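Local structure of molybdopterin biosynthesis enzyme, MoaB (Thermus thermophilus, 3MCH) at residues Trp57-Gly62 and Gly118-Thr123; Glu82-Leu87 and Ile125-Gly130; Gly33-Ala38 and Pro144-Ala149; Ile6-Asp11 and Arg18-His23; Arg27-Gly32 and Glu137-Val142. The protein probably acts in molybdenum-cofactor biosynthesis, where proteins of the MogA/MoaB family bind molybdopterin and prepare it for insertion of the metal. One frame throughout, in Å; residues are numbered along the deposited sequence.

Interaction 1: Trp57-Gly62 and Gly118-Thr123; sequences WADREG and GVRGRT
Arg120 NH2 gives Asp59 OD2 a nearly straight hydrogen bond of 2.8 Å, with an N-H...O angle of 170°. The oxygen lies in the guanidinium plane and receives the donor at its syn lone pair. Next to it Arg120 NE reaches Asp59 OD1 at 2.9 Å, a more bent bond tilted out of both planes. NE and one terminal nitrogen thus grip the carboxylate side-on, one oxygen each, a bidentate salt bridge whose flat groups are turned 30° against each other. An arginine spans this gap because its chain runs extended from CG to NE. On the way Arg120 CD passes the methyl of Ala58, 4.1 Å from CB. So small a residue lets helix 47-60 come near Thr123, whose OG1 stands 3.5 Å from Ala58 CA. Thr123 OG1 is bound to Leu63 O and also accepts from a water 2.8 Å away; the same water donates to Ala58 O and accepts from Arg122 N, joining the helix to the hairpin of strands 117-120 and 123-128. With an alanine in place of Arg120, Asp59 would probably be left without its charged mate and Leu87 O without the NH1 that now serves it. A salt bridge to the exposed Asp59 and a water shared by helix and hairpin make a mainly polar clasp, whose electrostatic strength solvent probably tempers.

Interaction 2: Glu82-Leu87 and Ile125-Gly130; sequences EATREL and ILNLPG
Thr84 and Asn127 point at each other from opposite directions, the first from helix 80-85 and the second from strand 123-128. Asn127 ND2 donates to Thr84 OG1 over 3.1 Å at an N-H...O angle of 156°, and the hydroxyl lies close to the amide plane, 13° out of it. Thr84 OG1 stands beside the backbone N (chi1 -58°), within reach both of Asn127 and of Thr80 O, to which it is also bonded. A threonine suits the place because its hydroxyl can accept from the sheet while bonding to its own helix, and its methyl serves the apolar side: the side chains of Thr84 and Ile125 slide past each other in opposite directions, Thr84 CG2 lying 4.0 Å from Ile125 CG2. Leu54 of helix 47-60 and Val116 press on Thr84 as well. The amide of Asn127 is used at both ends, since ND2 also donates to Thr68 OG1 on the neighbouring strand and OD1 accepts from Val116 N. On the other face of the strand Leu126 and Leu128 lie against helices 93-99 and 132-142, so that the sheet is sandwiched between helical layers in an alpha/beta/alpha fold. A leucine at Asn127 would probably leave Val116 N without its acceptor and the hydroxyls of Thr84 and Thr68 without their shared donor. Partners at both ends of the amide fix which way it is turned and satisfy its polar atoms in this buried place.

Interaction 3: Gly33-Ala38 and Pro144-Ala149; sequences GPFEVA and PVLPHA
An inverse gamma turn centred on Pro34 brings that residue against Pro147, where the chain enters edge strand 35-43 opposite the first turn of helix 146-154. The turn is closed by Phe35 N and Gly33 O, 2.6 Å apart, and a side chain at Gly33 would run into Phe35 CD2. Pro34 CG meets Pro147 CG at 3.8 Å, the two rings crossing at about a right angle. Proline suits both places: the phi of -72° at Pro34 agrees with the turn, and in the first turn of a helix, where backbone N-H groups have no carbonyl of an earlier turn to bond, a proline that has no N-H costs nothing. The ring of Phe35 does the rest. One of its faces carries Pro34 CG, 4.3 Å above the plane and offset toward the rim, while its far end CZ lies 3.8 Å from Leu146 CD2 and 4.0 Å from Pro147 CG. Leu146 reaches it because CG is anti to the backbone N (chi1 -162°), which carries the branched end toward the ring. Leu30, Val4 and Leu143 also pack on Phe35, and His163 and Trp158 lie against Pro34 and Pro147 respectively. Beyond, Pro144, Val145, His148 and Ala149 touch a second subunit, so this part of the chain sits between the edge of the sheet and the subunit interface. No hydrogen bond crosses between the segments; stiff rings and a branched tip hold strand and helix together through apolar shape and the exclusion of water.

Interaction 4: Ile6-Asp11 and Arg18-His23; sequences ILTVSD and RQDTTH
Thr8, on the first strand of the beta-alpha-beta unit formed by strand 2-9, helix 21-30 and strand 35-43, meets Asp20 at the start of the helix. This is the tight part of the contact. Thr8 OG1 donates to Asp20 OD2 over only 2.5 Å, at the oxygen's syn lone pair, and the two side chains come from opposite directions. With Asp20 CG anti to the backbone N (chi1 -178°), the carboxylate reaches across to the strand. Asn69 ND2 also joins Thr8 OG1, and Tyr40 OH joins Asp20 OD2. A threonine suits the strand through its branched CB and supplies the hydroxyl that donates to the acid.

Packing is looser one helical turn on, at His23, where Ile6 CG2 stands 3.9 Å from His23 CD2, coming obliquely to the imidazole, whose ring stacks with that of Tyr40. At the other end the chains part: the loop residues Arg18 and Gln19 are exposed, and Asp11 turns to Arg77 and to the backbone of Asp45. Aspartate fits the N-cap because OD1 can accept from backbone N-H groups of the first helical turn, which lack a partner within the helix, while OD2 receives the hydroxyl of the strand. Thr22 N makes a weak bond to Asp20 OD1, whereas His23 N makes a straight one of 3.0 Å (169°) to the same oxygen, from above the carboxylate plane, 61° out of it.

Interaction 5: Arg27-Gly32 and Glu137-Val142; sequences REVLAG and ESLEAV
Val29 and Leu139 form the middle of a helix-to-helix contact between helix 21-30 and helix 132-142, which lie together on one side of the alpha/beta/alpha fold. The two side chains slide past each other in opposite directions, with Val29 CB 3.7 Å from Leu139 CD2 and Val29 CG1 3.7 Å from Leu139 CG. Branching at CB gives Val29 a broad end without a long stem, which suits helices this close: the CA atoms of Val29 and Glu140 are 6.5 Å apart. Leu30 comes in at about a right angle to Leu139. On the exposed flank Glu140 lends its aliphatic part, CG lying 3.9 Å from Val29 CG1, and its chain then runs extended beyond CG to carry the carboxylate clear of the valine. Leu139 starts toward the other helix from its CB, and a chi1 of -175°, with CG anti to the backbone N, brings CG and CD2 against Val29.

Further out, Leu128 of the sheet packs on Leu139, Phe35 on Leu30 and Leu143 on Val29. Helix 132-142 is also tied by Ser138 OG to Met99 O, and Ala141 O receives a bond from Thr107 OG1 of a second subunit. With Phe35 and Leu128 behind the two leucines, Leu30 CD2 rests 4.1 Å from Leu139 CD2.

Interactions 1 to 4 all reach the same mixed sheet. Interactions 1 and 2, with centres 13 Å apart, use its neighbouring strands 117-120 and 123-128 and touch, their segments alternating along the chain. Interaction 4 closes first, near the amino end, and shares helix 21-30 with interaction 5, about 16 Å away. Interactions 3 and 5 lie nearest each other, 9 Å between centres, and join residues more than 100 positions apart, so that interactions 1 and 2 are nested inside the loops they close. Interactions 1, 2 and 4 fasten helices to the two faces of one central sheet, while 3 and 5 draw the carboxyl-terminal helices, which also meet a second subunit, onto the amino-terminal half.

Interaction 1: Trp57-Gly62 and Gly118-Thr123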
# COMPACT_ATOMS: atom_id res chain seq x y z
N TRP B 57 18.35 17.06 -8.87
CA TRP B 57 19.06 15.80 -8.76
C TRP B 57 18.64 14.74 -9.77
O TRP B 57 19.47 14.00 -10.30
CB TRP B 57 18.92 15.25 -7.35
CG TRP B 57 19.73 15.99 -6.33
CD1 TRP B 57 20.42 17.16 -6.53
CD2 TRP B 57 19.96 15.61 -4.97
NE1 TRP B 57 21.07 17.53 -5.37
CE2 TRP B 57 20.81 16.59 -4.40
CE3 TRP B 57 19.54 14.54 -4.18
CZ2 TRP B 57 21.24 16.53 -3.07
CZ3 TRP B 57 19.97 14.48 -2.86
CH2 TRP B 57 20.81 15.47 -2.32
N ALA B 58 17.35 14.66 -10.05
CA ALA B 58 16.85 13.68 -11.00
C ALA B 58 17.00 14.15 -12.44
O ALA B 58 17.63 13.50 -13.26
CB ALA B 58 15.39 13.36 -10.70
N ASP B 59 16.41 15.31 -12.73
CA ASP B 59 16.41 15.86 -14.08
C ASP B 59 17.75 16.34 -14.62
O ASP B 59 18.09 16.06 -15.77
CB ASP B 59 15.40 17.01 -14.17
CG ASP B 59 13.99 16.56 -13.85
OD1 ASP B 59 13.77 15.35 -13.61
OD2 ASP B 59 13.08 17.42 -13.83
N ARG B 60 18.52 17.06 -13.81
CA ARG B 60 19.80 17.57 -14.29
C ARG B 60 21.03 16.76 -13.91
O ARG B 60 21.84 16.42 -14.77
CB ARG B 60 20.00 19.02 -13.84
CG ARG B 60 21.21 19.67 -14.47
CD ARG B 60 21.16 21.17 -14.32
NE ARG B 60 21.26 21.59 -12.93
CZ ARG B 60 21.09 22.84 -12.51
NH1 ARG B 60 21.20 23.13 -11.22
NH2 ARG B 60 20.78 23.79 -13.39
N GLU B 61 21.18 16.45 -12.62
CA GLU B 61 22.34 15.68 -12.17
C GLU B 61 22.28 14.22 -12.61
O GLU B 61 23.31 13.56 -12.73
CB GLU B 61 22.47 15.75 -10.64
CG GLU B 61 22.62 17.16 -10.08
CD GLU B 61 23.70 17.96 -10.78
OE1 GLU B 61 24.78 17.40 -11.05
OE2 GLU B 61 23.47 19.16 -11.06
N GLY B 62 21.07 13.72 -12.83
CA GLY B 62 20.90 12.35 -13.28
C GLY B 62 21.24 11.28 -12.26
O GLY B 62 21.71 10.20 -12.62
N GLY B 118 9.18 5.95 -5.40
CA GLY B 118 8.76 6.02 -6.78
C GLY B 118 9.87 6.36 -7.74
O GLY B 118 11.04 6.47 -7.35
N VAL B 119 9.51 6.53 -9.00
CA VAL B 119 10.48 6.85 -10.03
C VAL B 119 10.12 8.15 -10.75
O VAL B 119 8.95 8.43 -10.99
CB VAL B 119 10.54 5.72 -11.09
CG1 VAL B 119 11.46 6.11 -12.25
CG2 VAL B 119 11.01 4.42 -10.43
N ARG B 120 11.15 8.94 -11.04
CA ARG B 120 10.99 10.17 -11.81
C ARG B 120 12.10 10.03 -12.85
O ARG B 120 13.28 9.95 -12.51
CB ARG B 120 11.22 11.43 -10.96
CG ARG B 120 10.99 12.70 -11.78
CD ARG B 120 11.40 13.97 -11.05
NE ARG B 120 11.40 15.12 -11.95
CZ ARG B 120 10.32 15.75 -12.39
NH1 ARG B 120 9.11 15.35 -12.01
NH2 ARG B 120 10.43 16.78 -13.23
N GLY B 121 11.71 9.98 -14.12
CA GLY B 121 12.70 9.82 -15.17
C GLY B 121 13.41 8.49 -14.99
O GLY B 121 12.79 7.44 -15.08
N ARG B 122 14.71 8.53 -14.72
CA ARG B 122 15.48 7.32 -14.49
C ARG B 122 16.10 7.37 -13.11
O ARG B 122 17.22 6.91 -12.90
CB ARG B 122 16.57 7.17 -15.56
CG ARG B 122 16.05 6.58 -16.87
CD ARG B 122 17.09 6.72 -17.96
NE ARG B 122 17.21 8.10 -18.39
CZ ARG B 122 18.36 8.71 -18.65
NH1 ARG B 122 18.37 9.98 -19.05
NH2 ARG B 122 19.51 8.06 -18.51
N THR B 123 15.36 7.94 -12.17
CA THR B 123 15.82 8.07 -10.79
C THR B 123 14.82 7.47 -9.81
O THR B 123 13.63 7.77 -9.85
CB THR B 123 16.03 9.56 -10.42
OG1 THR B 123 16.94 10.16 -11.35
CG2 THR B 123 16.59 9.69 -9.00
O HOH W 1 16.21 10.80 -13.99

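Interaction 2: Glu82-Leu87 and Ile125-Gly130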
# COMPACT_ATOMS: atom_id res chain seq x y z
N GLU B 82 4.17 14.21 0.44
CA GLU B 82 3.35 14.97 -0.50
C GLU B 82 4.21 15.66 -1.54
O GLU B 82 3.90 15.63 -2.73
CB GLU B 82 2.51 16.02 0.24
CG GLU B 82 1.39 15.46 1.09
CD GLU B 82 1.80 15.26 2.54
OE1 GLU B 82 2.83 14.61 2.80
OE2 GLU B 82 1.08 15.77 3.43
N ALA B 83 5.29 16.28 -1.10
CA ALA B 83 6.18 16.98 -2.02
C ALA B 83 6.79 16.02 -3.03
O ALA B 83 6.92 16.33 -4.21
CB ALA B 83 7.29 17.69 -1.24
N THR B 84 7.14 14.83 -2.55
CA THR B 84 7.74 13.82 -3.40
C THR B 84 6.76 13.23 -4.41
O THR B 84 7.06 13.15 -5.60
CB THR B 84 8.33 12.67 -2.55
OG1 THR B 84 9.31 13.19 -1.65
CG2 THR B 84 8.99 11.62 -3.45
N ARG B 85 5.58 12.83 -3.93
CA ARG B 85 4.58 12.23 -4.80
C ARG B 85 4.29 13.10 -6.02
O ARG B 85 4.11 12.60 -7.13
CB ARG B 85 3.26 12.01 -4.05
CG ARG B 85 3.32 10.98 -2.94
CD ARG B 85 1.90 10.58 -2.54
NE ARG B 85 1.25 9.80 -3.58
CZ ARG B 85 -0.07 9.62 -3.68
NH1 ARG B 85 -0.88 10.18 -2.79
NH2 ARG B 85 -0.57 8.88 -4.65
N GLU B 86 4.24 14.41 -5.80
CA GLU B 86 3.96 15.35 -6.87
C GLU B 86 5.00 15.37 -7.98
O GLU B 86 4.74 15.87 -9.07
CB GLU B 86 3.78 16.75 -6.28
CG GLU B 86 2.51 16.90 -5.45
CD GLU B 86 2.56 18.07 -4.48
OE1 GLU B 86 3.11 19.13 -4.86
OE2 GLU B 86 2.05 17.93 -3.35
N LEU B 87 6.19 14.82 -7.70
CA LEU B 87 7.27 14.80 -8.67
C LEU B 87 7.49 13.43 -9.32
O LEU B 87 8.27 13.30 -10.26
CB LEU B 87 8.58 15.23 -8.01
CG LEU B 87 8.70 16.67 -7.48
CD1 LEU B 87 10.02 16.83 -6.73
CD2 LEU B 87 8.62 17.65 -8.64
N ILE B 125 13.42 7.22 -6.09
CA ILE B 125 13.38 8.08 -4.92
C ILE B 125 12.64 7.40 -3.77
O ILE B 125 11.52 6.93 -3.94
CB ILE B 125 12.65 9.42 -5.25
CG1 ILE B 125 13.31 10.06 -6.48
CG2 ILE B 125 12.71 10.36 -4.06
CD1 ILE B 125 12.78 9.55 -7.79
N LEU B 126 13.30 7.34 -2.62
CA LEU B 126 12.71 6.75 -1.42
C LEU B 126 12.72 7.76 -0.28
O LEU B 126 13.72 8.43 -0.06
CB LEU B 126 13.50 5.51 -0.97
CG LEU B 126 13.23 4.16 -1.63
CD1 LEU B 126 13.53 4.21 -3.11
CD2 LEU B 126 14.09 3.11 -0.94
N ASN B 127 11.59 7.85 0.44
CA ASN B 127 11.46 8.74 1.60
C ASN B 127 11.72 7.92 2.86
O ASN B 127 10.84 7.16 3.29
CB ASN B 127 10.04 9.29 1.74
CG ASN B 127 9.63 10.23 0.63
OD1 ASN B 127 8.43 10.39 0.38
ND2 ASN B 127 10.59 10.88 -0.01
N LEU B 128 12.89 8.08 3.46
CA LEU B 128 13.23 7.38 4.70
C LEU B 128 12.83 8.24 5.90
O LEU B 128 12.73 9.47 5.79
CB LEU B 128 14.73 7.13 4.78
CG LEU B 128 15.41 6.24 3.74
CD1 LEU B 128 16.92 6.42 3.83
CD2 LEU B 128 15.02 4.79 3.99
N PRO B 129 12.59 7.62 7.07
CA PRO B 129 12.22 8.37 8.27
C PRO B 129 13.39 9.29 8.65
O PRO B 129 14.49 9.13 8.13
CB PRO B 129 11.98 7.28 9.31
CG PRO B 129 11.50 6.14 8.48
CD PRO B 129 12.44 6.17 7.30
N GLY B 130 13.15 10.22 9.57
CA GLY B 130 14.18 11.17 9.95
C GLY B 130 15.19 10.85 11.04
O GLY B 130 16.22 11.52 11.14

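Interaction 3: Gly33-Ala38 and Pro144-Ala149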
# COMPACT_ATOMS: atom_id res chain seq x y z
N GLY B 33 28.23 -1.79 -0.74
CA GLY B 33 27.35 -2.12 -1.84
C GLY B 33 27.65 -1.34 -3.10
O GLY B 33 28.52 -0.46 -3.09
N PRO B 34 26.95 -1.63 -4.21
CA PRO B 34 27.15 -0.95 -5.50
C PRO B 34 26.60 0.46 -5.45
O PRO B 34 25.79 0.86 -6.29
CB PRO B 34 26.39 -1.84 -6.47
CG PRO B 34 25.23 -2.29 -5.65
CD PRO B 34 25.89 -2.65 -4.33
N PHE B 35 27.05 1.22 -4.46
CA PHE B 35 26.60 2.58 -4.26
C PHE B 35 27.74 3.56 -4.05
O PHE B 35 28.75 3.23 -3.42
CB PHE B 35 25.70 2.66 -3.02
CG PHE B 35 24.55 1.69 -3.04
CD1 PHE B 35 23.47 1.89 -3.90
CD2 PHE B 35 24.56 0.57 -2.21
CE1 PHE B 35 22.41 0.98 -3.93
CE2 PHE B 35 23.50 -0.34 -2.24
CZ PHE B 35 22.43 -0.14 -3.10
N GLU B 36 27.58 4.76 -4.59
CA GLU B 36 28.56 5.81 -4.40
C GLU B 36 27.75 7.08 -4.15
O GLU B 36 26.93 7.49 -4.98
CB GLU B 36 29.48 5.95 -5.62
CG GLU B 36 28.81 6.10 -6.97
CD GLU B 36 29.80 6.00 -8.12
OE1 GLU B 36 31.00 5.75 -7.86
OE2 GLU B 36 29.37 6.18 -9.28
N VAL B 37 27.96 7.68 -2.98
CA VAL B 37 27.24 8.88 -2.60
C VAL B 37 27.85 10.06 -3.35
O VAL B 37 28.97 10.49 -3.04
CB VAL B 37 27.31 9.12 -1.08
CG1 VAL B 37 26.59 10.40 -0.70
CG2 VAL B 37 26.68 7.93 -0.35
N ALA B 38 27.10 10.55 -4.33
CA ALA B 38 27.55 11.64 -5.18
C ALA B 38 26.98 13.00 -4.80
O ALA B 38 27.33 14.02 -5.39
CB ALA B 38 27.20 11.33 -6.62
N PRO B 144 18.37 -5.37 0.30
CA PRO B 144 18.48 -6.62 -0.47
C PRO B 144 17.99 -6.57 -1.92
O PRO B 144 18.50 -7.31 -2.77
CB PRO B 144 17.68 -7.61 0.37
CG PRO B 144 17.91 -7.13 1.76
CD PRO B 144 17.73 -5.62 1.60
N VAL B 145 17.01 -5.73 -2.20
CA VAL B 145 16.46 -5.63 -3.55
C VAL B 145 16.74 -4.29 -4.21
O VAL B 145 16.29 -4.04 -5.32
CB VAL B 145 14.93 -5.86 -3.54
CG1 VAL B 145 14.61 -7.23 -2.95
CG2 VAL B 145 14.23 -4.76 -2.74
N LEU B 146 17.50 -3.44 -3.53
CA LEU B 146 17.80 -2.11 -4.05
C LEU B 146 18.63 -2.14 -5.34
O LEU B 146 18.32 -1.43 -6.29
CB LEU B 146 18.48 -1.27 -2.97
CG LEU B 146 18.48 0.24 -3.16
CD1 LEU B 146 17.08 0.73 -3.52
CD2 LEU B 146 18.96 0.91 -1.89
N PRO B 147 19.71 -2.95 -5.38
CA PRO B 147 20.50 -2.97 -6.62
C PRO B 147 19.66 -3.44 -7.82
O PRO B 147 19.72 -2.84 -8.89
CB PRO B 147 21.63 -3.94 -6.29
CG PRO B 147 21.82 -3.74 -4.81
CD PRO B 147 20.39 -3.69 -4.31
N HIS B 148 18.88 -4.50 -7.63
CA HIS B 148 18.04 -5.02 -8.71
C HIS B 148 17.06 -3.94 -9.16
O HIS B 148 16.86 -3.73 -10.36
CB HIS B 148 17.26 -6.25 -8.24
CG HIS B 148 16.47 -6.91 -9.34
ND1 HIS B 148 17.06 -7.66 -10.33
CD2 HIS B 148 15.14 -6.90 -9.61
CE1 HIS B 148 16.13 -8.09 -11.17
NE2 HIS B 148 14.96 -7.64 -10.76
N ALA B 149 16.45 -3.27 -8.20
CA ALA B 149 15.50 -2.20 -8.49
C ALA B 149 16.15 -1.10 -9.32
O ALA B 149 15.59 -0.66 -10.33
CB ALA B 149 14.98 -1.61 -7.18

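Interaction 4: Ile6-Asp11 and Arg18-His23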
# COMPACT_ATOMS: atom_id res chain seq x y z
N ILE B 6 21.78 11.98 -0.96
CA ILE B 6 21.12 11.91 0.34
C ILE B 6 20.60 13.30 0.67
O ILE B 6 21.37 14.25 0.75
CB ILE B 6 22.11 11.43 1.44
CG1 ILE B 6 22.63 10.03 1.11
CG2 ILE B 6 21.43 11.42 2.81
CD1 ILE B 6 21.57 8.90 0.94
N LEU B 7 19.28 13.41 0.83
CA LEU B 7 18.66 14.70 1.13
C LEU B 7 18.03 14.70 2.52
O LEU B 7 17.05 14.00 2.77
CB LEU B 7 17.58 15.02 0.10
CG LEU B 7 16.85 16.35 0.28
CD1 LEU B 7 17.85 17.50 0.18
CD2 LEU B 7 15.77 16.49 -0.78
N THR B 8 18.60 15.49 3.43
CA THR B 8 18.08 15.58 4.78
C THR B 8 17.08 16.73 4.88
O THR B 8 17.44 17.90 4.76
CB THR B 8 19.22 15.77 5.80
OG1 THR B 8 20.05 14.61 5.80
CG2 THR B 8 18.66 15.98 7.21
N VAL B 9 15.82 16.37 5.08
CA VAL B 9 14.73 17.33 5.17
C VAL B 9 14.31 17.74 6.58
O VAL B 9 13.77 16.93 7.33
CB VAL B 9 13.44 16.76 4.52
CG1 VAL B 9 12.33 17.80 4.55
CG2 VAL B 9 13.72 16.31 3.10
N SER B 10 14.56 19.00 6.91
CA SER B 10 14.21 19.56 8.22
C SER B 10 14.56 21.05 8.23
O SER B 10 15.46 21.48 7.52
CB SER B 10 14.88 18.74 9.32
OG SER B 10 14.72 19.39 10.57
N ASP B 11 13.85 21.82 9.05
CA ASP B 11 14.12 23.25 9.16
C ASP B 11 15.22 23.32 10.22
O ASP B 11 16.01 24.27 10.24
CB ASP B 11 12.89 24.04 9.62
CG ASP B 11 11.75 24.00 8.62
OD1 ASP B 11 12.01 24.17 7.41
OD2 ASP B 11 10.60 23.81 9.05
N ARG B 18 25.08 21.31 14.48
CA ARG B 18 24.64 19.95 14.80
C ARG B 18 25.14 19.13 13.63
O ARG B 18 25.11 19.58 12.48
CB ARG B 18 23.11 19.97 14.93
CG ARG B 18 22.33 19.63 13.66
CD ARG B 18 20.87 19.31 13.97
NE ARG B 18 20.72 18.01 14.64
CZ ARG B 18 20.76 16.84 14.02
NH1 ARG B 18 20.95 16.79 12.70
NH2 ARG B 18 20.62 15.71 14.70
N GLN B 19 25.63 17.92 13.91
CA GLN B 19 26.12 17.07 12.84
C GLN B 19 24.92 16.23 12.42
O GLN B 19 24.16 15.73 13.26
CB GLN B 19 27.27 16.16 13.29
CG GLN B 19 27.69 15.17 12.21
CD GLN B 19 28.93 14.37 12.56
OE1 GLN B 19 28.97 13.68 13.58
NE2 GLN B 19 29.94 14.45 11.71
N ASP B 20 24.74 16.11 11.11
CA ASP B 20 23.63 15.34 10.56
C ASP B 20 23.97 13.87 10.73
O ASP B 20 24.64 13.29 9.89
CB ASP B 20 23.47 15.68 9.08
CG ASP B 20 22.30 14.97 8.45
OD1 ASP B 20 21.72 14.08 9.10
OD2 ASP B 20 21.97 15.30 7.29
N THR B 21 23.50 13.28 11.83
CA THR B 21 23.78 11.88 12.12
C THR B 21 22.97 10.88 11.30
O THR B 21 23.35 9.72 11.18
CB THR B 21 23.58 11.56 13.61
OG1 THR B 21 22.28 11.99 14.02
CG2 THR B 21 24.65 12.25 14.46
N THR B 22 21.84 11.32 10.75
CA THR B 22 21.03 10.42 9.93
C THR B 22 21.77 10.20 8.61
O THR B 22 21.84 9.07 8.11
CB THR B 22 19.64 11.01 9.67
OG1 THR B 22 19.01 11.29 10.93
CG2 THR B 22 18.78 10.01 8.89
N HIS B 23 22.31 11.28 8.06
CA HIS B 23 23.09 11.22 6.83
C HIS B 23 24.17 10.15 7.00
O HIS B 23 24.38 9.31 6.13
CB HIS B 23 23.74 12.59 6.58
CG HIS B 23 24.83 12.58 5.56
ND1 HIS B 23 25.93 13.42 5.64
CD2 HIS B 23 25.00 11.85 4.43
CE1 HIS B 23 26.72 13.20 4.61
NE2 HIS B 23 26.18 12.26 3.86

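Interaction 5: Arg27-Gly32 and Glu137-Val142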
# COMPACT_ATOMS: atom_id res chain seq x y z
N ARG B 27 24.84 6.44 5.00
CA ARG B 27 26.08 6.06 4.33
C ARG B 27 26.59 4.69 4.80
O ARG B 27 27.09 3.90 4.00
CB ARG B 27 27.17 7.11 4.60
CG ARG B 27 27.11 8.34 3.72
CD ARG B 27 28.27 9.27 4.07
NE ARG B 27 28.33 10.47 3.24
CZ ARG B 27 28.96 10.56 2.07
NH1 ARG B 27 29.59 9.51 1.56
NH2 ARG B 27 28.96 11.71 1.41
N GLU B 28 26.47 4.42 6.10
CA GLU B 28 26.92 3.16 6.66
C GLU B 28 26.19 1.96 6.07
O GLU B 28 26.80 0.93 5.78
CB GLU B 28 26.74 3.17 8.18
CG GLU B 28 27.38 4.37 8.86
CD GLU B 28 27.26 4.31 10.38
OE1 GLU B 28 26.15 4.06 10.89
OE2 GLU B 28 28.28 4.54 11.06
N VAL B 29 24.88 2.08 5.91
CA VAL B 29 24.09 0.99 5.35
C VAL B 29 24.54 0.67 3.93
O VAL B 29 24.64 -0.50 3.55
CB VAL B 29 22.59 1.34 5.33
CG1 VAL B 29 21.81 0.21 4.65
CG2 VAL B 29 22.08 1.56 6.74
N LEU B 30 24.82 1.71 3.16
CA LEU B 30 25.23 1.57 1.77
C LEU B 30 26.66 1.07 1.59
O LEU B 30 26.98 0.43 0.58
CB LEU B 30 25.06 2.90 1.05
CG LEU B 30 23.65 3.49 1.07
CD1 LEU B 30 23.67 4.89 0.46
CD2 LEU B 30 22.70 2.58 0.29
N ALA B 31 27.52 1.38 2.55
CA ALA B 31 28.92 0.99 2.51
C ALA B 31 29.13 -0.46 2.07
O ALA B 31 28.53 -1.38 2.62
CB ALA B 31 29.56 1.21 3.88
N GLY B 32 29.98 -0.64 1.07
CA GLY B 32 30.26 -1.97 0.57
C GLY B 32 29.41 -2.39 -0.62
O GLY B 32 29.82 -3.24 -1.41
N GLU B 137 16.96 1.31 9.80
CA GLU B 137 16.14 0.12 9.70
C GLU B 137 15.34 0.08 8.40
O GLU B 137 15.22 -0.97 7.77
CB GLU B 137 15.19 0.02 10.89
CG GLU B 137 15.90 -0.07 12.23
CD GLU B 137 15.00 -0.59 13.33
OE1 GLU B 137 13.84 -0.13 13.42
OE2 GLU B 137 15.46 -1.45 14.11
N SER B 138 14.80 1.22 7.99
CA SER B 138 14.03 1.28 6.76
C SER B 138 14.91 1.01 5.54
O SER B 138 14.49 0.33 4.61
CB SER B 138 13.35 2.65 6.61
OG SER B 138 12.40 2.86 7.63
N LEU B 139 16.13 1.54 5.55
CA LEU B 139 17.02 1.34 4.42
C LEU B 139 17.55 -0.10 4.37
O LEU B 139 17.70 -0.68 3.30
CB LEU B 139 18.18 2.35 4.46
CG LEU B 139 19.14 2.34 3.26
CD1 LEU B 139 18.39 2.58 1.96
CD2 LEU B 139 20.20 3.42 3.47
N GLU B 140 17.82 -0.68 5.54
CA GLU B 140 18.31 -2.05 5.58
C GLU B 140 17.23 -3.00 5.07
O GLU B 140 17.53 -4.05 4.52
CB GLU B 140 18.72 -2.44 7.00
CG GLU B 140 19.91 -1.66 7.52
CD GLU B 140 20.34 -2.09 8.90
OE1 GLU B 140 19.46 -2.24 9.77
OE2 GLU B 140 21.55 -2.28 9.12
N ALA B 141 15.97 -2.63 5.27
CA ALA B 141 14.85 -3.46 4.82
C ALA B 141 14.76 -3.52 3.30
O ALA B 141 14.38 -4.54 2.73
CB ALA B 141 13.54 -2.93 5.41
N VAL B 142 15.12 -2.43 2.63
CA VAL B 142 15.07 -2.39 1.17
C VAL B 142 16.38 -2.79 0.50
O VAL B 142 16.39 -3.21 -0.65
CB VAL B 142 14.67 -0.97 0.65
CG1 VAL B 142 13.31 -0.57 1.21
CG2 VAL B 142 15.72 0.04 1.05